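PDB 3GUE: UTP-glucose-1-phosphate uridylyltransferase 2 from Trypanosoma brucei, which probably catalyses the reversible formation of UDP-glucose and diphosphate from UTP and glucose 1-phosphate. Local coordinates for residues A373-K376 against D380-A383; P95-Q100 against T106-T111; L397-C400 against K406-A409; A112-H117 against D221-T226. One frame throughout, in Å; residues are numbered along the deposited sequence.

Overall arrangement
Following the chain from its N terminus, the four contacts come in series; none encloses or crosses another. Contact 2 closes a short hairpin-like turn and starts helix 107-122. Contact 4, further along that helix, closes the one long loop, more than a hundred residues, by reaching the segment that follows strand 214-219 of the central mixed sheet. Contact 1 folds the loop after strand 362-366 onto helix 378-385, beside the bound UDP-glucose, and contact 3 closes the turn from strand 397-399 toward strand 409-412 of the C-terminal parallel sheet. Contacts 1, 2 and 4 meet where Val375 approaches Lys96, Phe107 and Asp221, while Leu397 links contact 3 to Leu223 and Phe110.

Contact 1: residues A373-K376 against D380-A383; sequences APVK and DLLA. With UPG (uridine-5'-diphosphate-glucose), chain C.
Asp380 OD2 is gripped by two consecutive backbone N-H groups, those of Lys376 and Thr377. The bond from Lys376 N to Asp380 OD2 is 2.9 Å long and fairly straight, 160° at the hydrogen; the donor arrives on the anti side of the carboxylate, slightly out of its plane. A helix residue therefore reaches back and fixes the backbone just ahead of its own helix. A water ties the same two segments by donating to both carbonyls, 2.9 Å to Pro374 O and 2.6 Å to Asp380 O. Next to these polar bonds Val375 lies against the start of the helix. Its CG1, anti to the backbone N (chi1 176°), rests 4.0 Å from Leu381 CB.

With its backbone pinned, Lys376 bends twice along its chain and carries NZ away from Asp380 to the ligand. There NZ donates to UPG O1A at 2.8 Å and to UPG O3A and O6' at 3.1 Å each, and makes a salt bridge with Asp221. The ammonium thus sits between the diphosphate and the glucose, where it would be expected to offset negative charge. This is the UDP-glucose site of a GT-A-type nucleotidyltransferase, with Asp380 as a second-shell residue behind Lys376.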
loop_
_atom_site.group_PDB
_atom_site.type_symbol
_atom_site.label_atom_id
_atom_site.label_comp_id
_atom_site.label_asym_id
_atom_site.label_seq_id
_atom_site.Cartn_x
_atom_site.Cartn_y
_atom_site.Cartn_z
ATOM N N ALA A 373 -4.369 -6.927 -6.395
ATOM C CA ALA A 373 -5.094 -7.666 -5.362
ATOM C C ALA A 373 -4.718 -7.052 -4.002
ATOM O O ALA A 373 -3.932 -7.642 -3.248
ATOM C CB ALA A 373 -4.726 -9.168 -5.384
ATOM N N PRO A 374 -5.269 -5.864 -3.692
ATOM C CA PRO A 374 -4.825 -5.143 -2.496
ATOM C C PRO A 374 -5.389 -5.761 -1.217
ATOM O O PRO A 374 -6.517 -6.301 -1.217
ATOM C CB PRO A 374 -5.467 -3.756 -2.677
ATOM C CG PRO A 374 -6.767 -4.063 -3.390
ATOM C CD PRO A 374 -6.339 -5.127 -4.405
ATOM N N VAL A 375 -4.618 -5.652 -0.142
ATOM C CA VAL A 375 -5.111 -5.955 1.217
ATOM C C VAL A 375 -4.758 -4.787 2.128
ATOM O O VAL A 375 -3.616 -4.702 2.615
ATOM C CB VAL A 375 -4.517 -7.283 1.775
ATOM C CG1 VAL A 375 -4.972 -7.521 3.255
ATOM C CG2 VAL A 375 -4.934 -8.495 0.852
ATOM N N LYS A 376 -5.738 -3.885 2.309
ATOM C CA LYS A 376 -5.647 -2.742 3.214
ATOM C C LYS A 376 -6.395 -3.050 4.508
ATOM O O LYS A 376 -6.048 -2.533 5.587
ATOM C CB LYS A 376 -6.313 -1.495 2.595
ATOM C CG LYS A 376 -5.977 -1.198 1.167
ATOM C CD LYS A 376 -4.582 -0.647 1.056
ATOM C CE LYS A 376 -3.611 -1.694 0.564
ATOM N NZ LYS A 376 -2.364 -1.014 0.133
ATOM N N ASP A 380 -10.581 -7.143 2.850
ATOM C CA ASP A 380 -9.718 -7.472 1.720
ATOM C C ASP A 380 -9.041 -8.806 1.920
ATOM O O ASP A 380 -8.925 -9.618 0.964
ATOM C CB ASP A 380 -8.623 -6.415 1.546
ATOM C CG ASP A 380 -9.125 -5.060 1.046
ATOM O OD1 ASP A 380 -10.117 -4.973 0.322
ATOM O OD2 ASP A 380 -8.480 -4.040 1.381
ATOM N N LEU A 381 -8.582 -9.016 3.155
ATOM C CA LEU A 381 -7.888 -10.249 3.572
ATOM C C LEU A 381 -8.768 -11.469 3.450
ATOM O O LEU A 381 -8.298 -12.520 3.018
ATOM C CB LEU A 381 -7.396 -10.141 5.006
ATOM C CG LEU A 381 -6.614 -11.357 5.520
ATOM C CD1 LEU A 381 -5.348 -11.548 4.662
ATOM C CD2 LEU A 381 -6.296 -11.140 7.018
ATOM N N LEU A 382 -10.023 -11.328 3.895
ATOM C CA LEU A 382 -11.056 -12.326 3.685
ATOM C C LEU A 382 -11.183 -12.728 2.211
ATOM O O LEU A 382 -11.274 -13.943 1.901
ATOM C CB LEU A 382 -12.421 -11.819 4.206
ATOM C CG LEU A 382 -13.700 -12.615 3.892
ATOM C CD1 LEU A 382 -13.561 -14.070 4.365
ATOM C CD2 LEU A 382 -14.933 -11.941 4.553
ATOM N N ALA A 383 -11.210 -11.725 1.321
ATOM C CA ALA A 383 -11.394 -11.989 -0.116
ATOM C C ALA A 383 -10.164 -12.718 -0.670
ATOM O O ALA A 383 -10.311 -13.703 -1.403
ATOM C CB ALA A 383 -11.673 -10.703 -0.921
HETATM N N1 UPG C . 4.573 1.295 3.706
HETATM C C2 UPG C . 5.956 1.526 3.853
HETATM N N3 UPG C . 6.339 2.627 4.600
HETATM C C4 UPG C . 5.443 3.488 5.188
HETATM C C5 UPG C . 4.067 3.278 5.030
HETATM C C6 UPG C . 3.620 2.189 4.289
HETATM O O2 UPG C . 6.846 0.799 3.388
HETATM O O4 UPG C . 5.902 4.431 5.846
HETATM C C1C UPG C . 4.103 0.120 2.904
HETATM C C2C UPG C . 3.024 -0.814 3.460
HETATM O O2C UPG C . 3.595 -1.778 4.356
HETATM C C3C UPG C . 2.563 -1.480 2.166
HETATM C C4C UPG C . 2.601 -0.328 1.174
HETATM O O4C UPG C . 3.509 0.669 1.714
HETATM O O3C UPG C . 3.537 -2.442 1.766
HETATM C C5C UPG C . 1.199 0.347 1.018
HETATM O O5C UPG C . 0.762 1.023 2.167
HETATM P PA UPG C . -0.778 0.948 2.641
HETATM O O1A UPG C . -1.126 -0.501 2.584
HETATM O O2A UPG C . -1.006 1.698 3.881
HETATM O O3A UPG C . -1.547 1.683 1.385
HETATM P PB UPG C . -1.886 3.266 1.223
HETATM O O1B UPG C . -0.639 4.023 1.424
HETATM O O2B UPG C . -3.113 3.636 1.996
HETATM O O3B UPG C . -2.364 3.252 -0.309
HETATM C "C1'" UPG C . -1.382 2.919 -1.357
HETATM C "C2'" UPG C . -1.269 4.097 -2.315
HETATM C "C3'" UPG C . -2.660 4.374 -2.871
HETATM C "C4'" UPG C . -3.151 3.127 -3.624
HETATM C "C5'" UPG C . -3.152 1.896 -2.683
HETATM C "C6'" UPG C . -3.324 0.625 -3.473
HETATM O "O2'" UPG C . -0.780 5.273 -1.642
HETATM O "O3'" UPG C . -2.611 5.530 -3.689
HETATM O "O4'" UPG C . -4.455 3.338 -4.143
HETATM O "O5'" UPG C . -1.887 1.725 -1.986
HETATM O "O6'" UPG C . -3.699 -0.432 -2.587
HETATM O O HOH W 1 -8.431 -8.490 -1.360
#

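Contact 2: residues P95-Q100 against T106-T111; sequences PKSLLQ and TFLDFT
Ser97 O receives the N-H of Leu108 at 3.1 Å with a bent angle of 138°, so the 3-10 turn at 96-98 presents a carbonyl to the first turn of helix 107-122. The N terminus of this helix is closed by a capping box between Thr106, its N-cap, and Asp109. Asp109 OD2 takes the N-H of Thr106 at 2.7 Å, on its anti lone pair, and the Thr106 hydroxyl from above the carboxylate plane; in return Thr106 OG1 accepts from Asp109 N at 3.1 Å. The hydroxyl can do this because it stands between the backbone N and the carbonyl carbon (chi1 61°). Asp109 OD1, the other oxygen, is taken by Lys146 and Tyr147. A second, weak bond runs from Phe107 N to Leu99 O.

Where the two segments come nearest in sequence, Gln100 and Thr106 form a single antiparallel non-hydrogen-bonded pair. The Phe107 ring lies obliquely against the 3-10 turn, its CD2 3.4 Å from Lys96 O, and Leu99 CB lies 4.1 Å from its CE2. Lys96 NZ leads off to Val375 O beside the nucleotide site, and Ser97 OG to Asn83, a UDP-glucose-binding residue. Leu98 and Leu108 run side by side in the same direction, with Leu98 CD2 3.8 Å from Leu108 CD2.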
loop_
_atom_site.group_PDB
_atom_site.type_symbol
_atom_site.label_atom_id
_atom_site.label_comp_id
_atom_site.label_asym_id
_atom_site.label_seq_id
_atom_site.Cartn_x
_atom_site.Cartn_y
_atom_site.Cartn_z
ATOM N N PRO A 95 4.848 -6.216 10.507
ATOM C CA PRO A 95 4.670 -6.434 9.076
ATOM C C PRO A 95 3.440 -7.268 8.687
ATOM O O PRO A 95 3.359 -8.459 9.002
ATOM C CB PRO A 95 5.987 -7.111 8.655
ATOM C CG PRO A 95 6.509 -7.768 9.893
ATOM C CD PRO A 95 5.995 -6.969 11.058
ATOM N N LYS A 96 2.503 -6.628 7.969
ATOM C CA LYS A 96 1.347 -7.325 7.378
ATOM C C LYS A 96 1.768 -8.415 6.384
ATOM O O LYS A 96 1.035 -9.339 6.165
ATOM C CB LYS A 96 0.418 -6.322 6.690
ATOM C CG LYS A 96 -0.859 -6.907 6.111
ATOM C CD LYS A 96 -1.514 -5.892 5.193
ATOM C CE LYS A 96 -2.163 -4.770 6.004
ATOM N NZ LYS A 96 -2.384 -3.526 5.198
ATOM N N SER A 97 2.957 -8.311 5.810
ATOM C CA SER A 97 3.446 -9.326 4.868
ATOM C C SER A 97 3.636 -10.725 5.503
ATOM O O SER A 97 3.682 -11.720 4.788
ATOM C CB SER A 97 4.751 -8.855 4.160
ATOM O OG SER A 97 5.870 -8.805 5.059
ATOM N N LEU A 98 3.774 -10.781 6.833
ATOM C CA LEU A 98 3.945 -12.037 7.560
ATOM C C LEU A 98 2.585 -12.666 7.871
ATOM O O LEU A 98 2.489 -13.722 8.515
ATOM C CB LEU A 98 4.783 -11.809 8.823
ATOM C CG LEU A 98 6.213 -11.322 8.519
ATOM C CD1 LEU A 98 7.031 -11.241 9.798
ATOM C CD2 LEU A 98 6.892 -12.206 7.484
ATOM N N LEU A 99 1.526 -12.011 7.399
ATOM C CA LEU A 99 0.180 -12.600 7.479
ATOM C C LEU A 99 0.003 -13.812 6.534
ATOM O O LEU A 99 0.449 -13.773 5.393
ATOM C CB LEU A 99 -0.887 -11.546 7.202
ATOM C CG LEU A 99 -1.630 -10.932 8.397
ATOM C CD1 LEU A 99 -0.678 -10.449 9.481
ATOM C CD2 LEU A 99 -2.532 -9.789 7.891
ATOM N N GLN A 100 -0.650 -14.869 7.025
ATOM C CA GLN A 100 -0.918 -16.048 6.192
ATOM C C GLN A 100 -1.956 -15.679 5.141
ATOM O O GLN A 100 -2.937 -14.964 5.432
ATOM C CB GLN A 100 -1.397 -17.274 7.012
ATOM C CG GLN A 100 -0.344 -17.917 7.962
ATOM C CD GLN A 100 -0.787 -19.255 8.646
ATOM O OE1 GLN A 100 -1.851 -19.346 9.295
ATOM N NE2 GLN A 100 0.066 -20.288 8.527
ATOM N N THR A 106 2.597 -16.970 3.528
ATOM C CA THR A 106 2.363 -15.552 3.857
ATOM C C THR A 106 2.486 -14.727 2.574
ATOM O O THR A 106 2.789 -15.287 1.507
ATOM C CB THR A 106 3.397 -15.010 4.856
ATOM O OG1 THR A 106 4.694 -15.109 4.267
ATOM C CG2 THR A 106 3.375 -15.798 6.227
ATOM N N PHE A 107 2.309 -13.408 2.695
ATOM C CA PHE A 107 2.458 -12.476 1.562
ATOM C C PHE A 107 3.936 -12.585 1.134
ATOM O O PHE A 107 4.250 -12.553 -0.051
ATOM C CB PHE A 107 2.152 -11.015 1.960
ATOM C CG PHE A 107 0.660 -10.649 2.035
ATOM C CD1 PHE A 107 -0.010 -10.140 0.923
ATOM C CD2 PHE A 107 -0.045 -10.773 3.233
ATOM C CE1 PHE A 107 -1.370 -9.793 0.995
ATOM C CE2 PHE A 107 -1.403 -10.425 3.319
ATOM C CZ PHE A 107 -2.065 -9.936 2.203
ATOM N N LEU A 108 4.833 -12.768 2.115
ATOM C CA LEU A 108 6.272 -12.728 1.854
ATOM C C LEU A 108 6.778 -14.002 1.183
ATOM O O LEU A 108 7.710 -13.950 0.377
ATOM C CB LEU A 108 7.068 -12.375 3.134
ATOM C CG LEU A 108 8.548 -11.964 3.018
ATOM C CD1 LEU A 108 8.847 -10.927 1.899
ATOM C CD2 LEU A 108 9.011 -11.457 4.372
ATOM N N ASP A 109 6.174 -15.141 1.533
ATOM C CA ASP A 109 6.315 -16.397 0.785
ATOM C C ASP A 109 6.027 -16.174 -0.685
ATOM O O ASP A 109 6.892 -16.433 -1.524
ATOM C CB ASP A 109 5.358 -17.472 1.316
ATOM C CG ASP A 109 5.844 -18.095 2.582
ATOM O OD1 ASP A 109 7.000 -18.600 2.579
ATOM O OD2 ASP A 109 5.074 -18.058 3.573
ATOM N N PHE A 110 4.815 -15.698 -0.993
ATOM C CA PHE A 110 4.426 -15.369 -2.385
ATOM C C PHE A 110 5.365 -14.401 -3.128
ATOM O O PHE A 110 5.707 -14.663 -4.277
ATOM C CB PHE A 110 2.950 -14.964 -2.487
ATOM C CG PHE A 110 2.010 -16.131 -2.372
ATOM C CD1 PHE A 110 1.961 -17.091 -3.379
ATOM C CD2 PHE A 110 1.178 -16.281 -1.249
ATOM C CE1 PHE A 110 1.101 -18.204 -3.286
ATOM C CE2 PHE A 110 0.319 -17.368 -1.143
ATOM C CZ PHE A 110 0.268 -18.338 -2.168
ATOM N N THR A 111 5.858 -13.367 -2.433
ATOM C CA THR A 111 6.861 -12.429 -2.978
ATOM C C THR A 111 8.206 -13.119 -3.282
ATOM O O THR A 111 8.754 -12.924 -4.361
ATOM C CB THR A 111 7.099 -11.211 -2.008
ATOM O OG1 THR A 111 5.905 -10.425 -1.911
ATOM C CG2 THR A 111 8.249 -10.325 -2.483
#

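Contact 3: residues L397-C400 against K406-A409; sequences LVLC and KPPA
The flat peptide joining Lys406 to Pro407 has the branched end of Leu399 on one of its faces. Leu399 CD2 sits almost straight above the peptide carbon, 3.6 Å from Lys406 C, and a similar 3.5 Å from Lys406 N. The second methyl lies over the same face a little further along the chain, with Leu399 CD1 3.8 Å from Pro407 CA. The two proline rings are met differently. That of Pro407 continues the covered plane, and its CD is 4.2 Å from Leu399 CD2; that of Pro408 is reached at one corner, where its CD comes to 4.1 Å from Leu399 CD1.

Leu399 reaches the 406-408 backbone because its CG is anti to the backbone N (chi1 -175°), which sends both methyls across from strand 397-399. Tyr389 of the neighbouring strand touches both Leu399 and Pro407, and Glu370 and Ser252 add to the surroundings. Beyond Pro408 the chain enters strand 409-412, the first of the C-terminal parallel sheet.

No hydrogen bond spans the two segments. What holds them is dispersion between methyls, proline carbons and a peptide face, so shape rather than bond direction fixes the fit.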
loop_
_atom_site.group_PDB
_atom_site.type_symbol
_atom_site.label_atom_id
_atom_site.label_comp_id
_atom_site.label_asym_id
_atom_site.label_seq_id
_atom_site.Cartn_x
_atom_site.Cartn_y
_atom_site.Cartn_z
ATOM N N LEU A 397 -1.210 -13.766 -7.114
ATOM C CA LEU A 397 -2.605 -13.954 -6.717
ATOM C C LEU A 397 -3.473 -13.047 -7.552
ATOM O O LEU A 397 -3.195 -11.850 -7.683
ATOM C CB LEU A 397 -2.797 -13.694 -5.233
ATOM C CG LEU A 397 -2.398 -14.913 -4.405
ATOM C CD1 LEU A 397 -0.906 -15.058 -4.276
ATOM C CD2 LEU A 397 -3.005 -14.838 -3.055
ATOM N N VAL A 398 -4.518 -13.621 -8.134
ATOM C CA VAL A 398 -5.358 -12.887 -9.099
ATOM C C VAL A 398 -6.838 -13.254 -8.908
ATOM O O VAL A 398 -7.174 -14.382 -8.550
ATOM C CB VAL A 398 -4.963 -13.212 -10.553
ATOM C CG1 VAL A 398 -3.469 -12.829 -10.818
ATOM C CG2 VAL A 398 -5.205 -14.669 -10.844
ATOM N N LEU A 399 -7.704 -12.278 -9.155
ATOM C CA LEU A 399 -9.136 -12.464 -9.029
ATOM C C LEU A 399 -9.550 -13.543 -10.030
ATOM O O LEU A 399 -9.018 -13.605 -11.144
ATOM C CB LEU A 399 -9.866 -11.138 -9.330
ATOM C CG LEU A 399 -11.380 -11.110 -9.124
ATOM C CD1 LEU A 399 -11.741 -11.173 -7.660
ATOM C CD2 LEU A 399 -11.939 -9.841 -9.751
ATOM N N CYS A 400 -10.452 -14.411 -9.600
ATOM C CA CYS A 400 -11.032 -15.448 -10.428
ATOM C C CYS A 400 -11.788 -14.893 -11.638
ATOM O O CYS A 400 -12.323 -13.760 -11.617
ATOM C CB CYS A 400 -11.946 -16.356 -9.592
ATOM S SG CYS A 400 -13.483 -15.575 -8.998
ATOM N N LYS A 406 -14.337 -7.774 -11.172
ATOM C CA LYS A 406 -14.913 -7.053 -10.038
ATOM C C LYS A 406 -14.821 -7.893 -8.765
ATOM O O LYS A 406 -15.519 -8.901 -8.641
ATOM C CB LYS A 406 -16.375 -6.660 -10.282
ATOM C CG LYS A 406 -16.623 -5.691 -11.426
ATOM C CD LYS A 406 -18.107 -5.376 -11.537
ATOM C CE LYS A 406 -18.558 -5.328 -12.984
ATOM N NZ LYS A 406 -18.689 -3.938 -13.510
ATOM N N PRO A 407 -13.952 -7.485 -7.808
ATOM C CA PRO A 407 -13.870 -8.278 -6.587
ATOM C C PRO A 407 -15.212 -8.255 -5.849
ATOM O O PRO A 407 -15.985 -7.291 -6.012
ATOM C CB PRO A 407 -12.806 -7.547 -5.758
ATOM C CG PRO A 407 -11.997 -6.756 -6.785
ATOM C CD PRO A 407 -13.030 -6.330 -7.779
ATOM N N PRO A 408 -15.492 -9.304 -5.042
ATOM C CA PRO A 408 -16.684 -9.246 -4.186
ATOM C C PRO A 408 -16.600 -7.961 -3.360
ATOM O O PRO A 408 -15.502 -7.607 -2.902
ATOM C CB PRO A 408 -16.495 -10.429 -3.234
ATOM C CG PRO A 408 -15.577 -11.355 -3.913
ATOM C CD PRO A 408 -14.713 -10.542 -4.836
ATOM N N ALA A 409 -17.718 -7.257 -3.187
ATOM C CA ALA A 409 -17.702 -6.060 -2.349
ATOM C C ALA A 409 -18.030 -6.458 -0.894
ATOM O O ALA A 409 -19.197 -6.676 -0.536
ATOM C CB ALA A 409 -18.670 -5.010 -2.879
#

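Contact 4: residues A112-H117 against D221-T226; sequences ALQLEH and DNLGAT
Direct hydrogen bonding between helix 107-122 and the loop at 221-226 rests on Gln114, whose NE2 gives Leu223 O a weak bond of 3.1 Å, bent to 127° at the hydrogen. The same NE2 has a better partner in Gln395 O. The amide gets there because CG lies anti to the carbonyl carbon (chi1 -80°) and the chain beyond it is extended, carrying the group straight off the helix. Leu223 O is also met by Leu397 N, at 3.0 Å, so this carbonyl is shared between the helix and strand 397-399.

Water supplies the second link. One molecule lies 2.8 Å from Gln114 OE1 and 2.7 Å from Ala225 O, and bridges the far end of the amide to the loop; with other acceptors nearby, its protons may be shared out.

Within the loop, Asn222 makes an Asx turn: its OD1 accepts from Gly224 N at 3.0 Å, with the donor well above the carbonyl plane, and from Ala373 N too.

Beyond these bonds the side chains barely touch; Leu223 CB lies 3.9 Å from the amide nitrogen, Gln114 NE2. Leu223 instead packs one to two turns back along the helix, on Thr111, Phe110 and Phe107. Ala225 meanwhile touches strands 214-219 and 300-309, so the loop is wedged between helix 107-122 and the central mixed sheet.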
loop_
_atom_site.group_PDB
_atom_site.type_symbol
_atom_site.label_atom_id
_atom_site.label_comp_id
_atom_site.label_asym_id
_atom_site.label_seq_id
_atom_site.Cartn_x
_atom_site.Cartn_y
_atom_site.Cartn_z
ATOM N N ALA A 112 8.711 -13.912 -2.333
ATOM C CA ALA A 112 9.952 -14.681 -2.518
ATOM C C ALA A 112 9.859 -15.722 -3.642
ATOM O O ALA A 112 10.827 -15.939 -4.380
ATOM C CB ALA A 112 10.388 -15.358 -1.220
ATOM N N LEU A 113 8.699 -16.365 -3.750
ATOM C CA LEU A 113 8.452 -17.389 -4.760
ATOM C C LEU A 113 8.246 -16.803 -6.149
ATOM O O LEU A 113 8.666 -17.400 -7.137
ATOM C CB LEU A 113 7.231 -18.256 -4.360
ATOM C CG LEU A 113 7.348 -19.262 -3.187
ATOM C CD1 LEU A 113 5.993 -19.834 -2.869
ATOM C CD2 LEU A 113 8.363 -20.379 -3.400
ATOM N N GLN A 114 7.571 -15.649 -6.217
ATOM C CA GLN A 114 7.391 -14.883 -7.466
ATOM C C GLN A 114 8.753 -14.488 -8.044
ATOM O O GLN A 114 8.988 -14.640 -9.234
ATOM C CB GLN A 114 6.569 -13.621 -7.212
ATOM C CG GLN A 114 5.064 -13.870 -7.128
ATOM C CD GLN A 114 4.264 -12.699 -6.606
ATOM O OE1 GLN A 114 4.766 -11.561 -6.523
ATOM N NE2 GLN A 114 3.003 -12.962 -6.254
ATOM N N LEU A 115 9.647 -14.017 -7.171
ATOM C CA LEU A 115 10.950 -13.484 -7.586
ATOM C C LEU A 115 11.792 -14.614 -8.133
ATOM O O LEU A 115 12.447 -14.481 -9.172
ATOM C CB LEU A 115 11.650 -12.848 -6.380
ATOM C CG LEU A 115 13.092 -12.349 -6.532
ATOM C CD1 LEU A 115 13.141 -11.087 -7.421
ATOM C CD2 LEU A 115 13.687 -12.075 -5.154
ATOM N N GLU A 116 11.773 -15.725 -7.398
ATOM C CA GLU A 116 12.495 -16.926 -7.749
ATOM C C GLU A 116 11.983 -17.450 -9.087
ATOM O O GLU A 116 12.797 -17.835 -9.918
ATOM C CB GLU A 116 12.350 -17.967 -6.616
ATOM C CG GLU A 116 12.992 -19.288 -6.863
ATOM C CD GLU A 116 12.013 -20.425 -6.636
ATOM O OE1 GLU A 116 11.509 -20.597 -5.485
ATOM O OE2 GLU A 116 11.728 -21.124 -7.628
ATOM N N HIS A 117 10.659 -17.434 -9.316
ATOM C CA HIS A 117 10.099 -17.866 -10.622
ATOM C C HIS A 117 10.578 -16.960 -11.757
ATOM O O HIS A 117 10.927 -17.441 -12.831
ATOM C CB HIS A 117 8.555 -17.923 -10.625
ATOM C CG HIS A 117 7.968 -18.497 -11.888
ATOM N ND1 HIS A 117 7.689 -19.840 -12.035
ATOM C CD2 HIS A 117 7.606 -17.915 -13.057
ATOM C CE1 HIS A 117 7.197 -20.063 -13.242
ATOM N NE2 HIS A 117 7.125 -18.910 -13.878
ATOM N N ASP A 221 1.496 -5.902 0.151
ATOM C CA ASP A 221 0.186 -6.597 0.220
ATOM C C ASP A 221 -0.415 -6.981 -1.154
ATOM O O ASP A 221 -1.357 -7.772 -1.227
ATOM C CB ASP A 221 -0.831 -5.762 1.005
ATOM C CG ASP A 221 -1.125 -4.409 0.342
ATOM O OD1 ASP A 221 -2.104 -4.311 -0.420
ATOM O OD2 ASP A 221 -0.360 -3.457 0.555
ATOM N N ASN A 222 0.177 -6.479 -2.236
ATOM C CA ASN A 222 -0.350 -6.696 -3.589
ATOM C C ASN A 222 0.419 -7.775 -4.312
ATOM O O ASN A 222 1.468 -7.521 -4.891
ATOM C CB ASN A 222 -0.324 -5.398 -4.421
ATOM C CG ASN A 222 -0.864 -5.605 -5.842
ATOM O OD1 ASN A 222 -1.532 -6.605 -6.127
ATOM N ND2 ASN A 222 -0.591 -4.656 -6.731
ATOM N N LEU A 223 -0.125 -8.985 -4.295
ATOM C CA LEU A 223 0.562 -10.145 -4.840
ATOM C C LEU A 223 0.190 -10.306 -6.320
ATOM O O LEU A 223 0.513 -11.307 -6.956
ATOM C CB LEU A 223 0.225 -11.382 -3.987
ATOM C CG LEU A 223 0.724 -11.333 -2.521
ATOM C CD1 LEU A 223 0.191 -12.492 -1.728
ATOM C CD2 LEU A 223 2.248 -11.332 -2.486
ATOM N N GLY A 224 -0.474 -9.297 -6.874
ATOM C CA GLY A 224 -0.773 -9.289 -8.319
ATOM C C GLY A 224 0.264 -8.551 -9.161
ATOM O O GLY A 224 0.312 -8.713 -10.391
ATOM N N ALA A 225 1.060 -7.709 -8.496
ATOM C CA ALA A 225 2.052 -6.841 -9.140
ATOM C C ALA A 225 3.007 -7.664 -10.010
ATOM O O ALA A 225 3.428 -8.754 -9.622
ATOM C CB ALA A 225 2.818 -6.015 -8.083
ATOM N N THR A 226 3.253 -7.184 -11.220
ATOM C CA THR A 226 4.110 -7.880 -12.170
ATOM C C THR A 226 5.074 -6.899 -12.845
ATOM O O THR A 226 4.697 -5.790 -13.248
ATOM C CB THR A 226 3.276 -8.746 -13.224
ATOM O OG1 THR A 226 4.149 -9.578 -13.982
ATOM C CG2 THR A 226 2.464 -7.870 -14.208
HETATM O O HOH W 2 3.439 -9.138 -6.967
#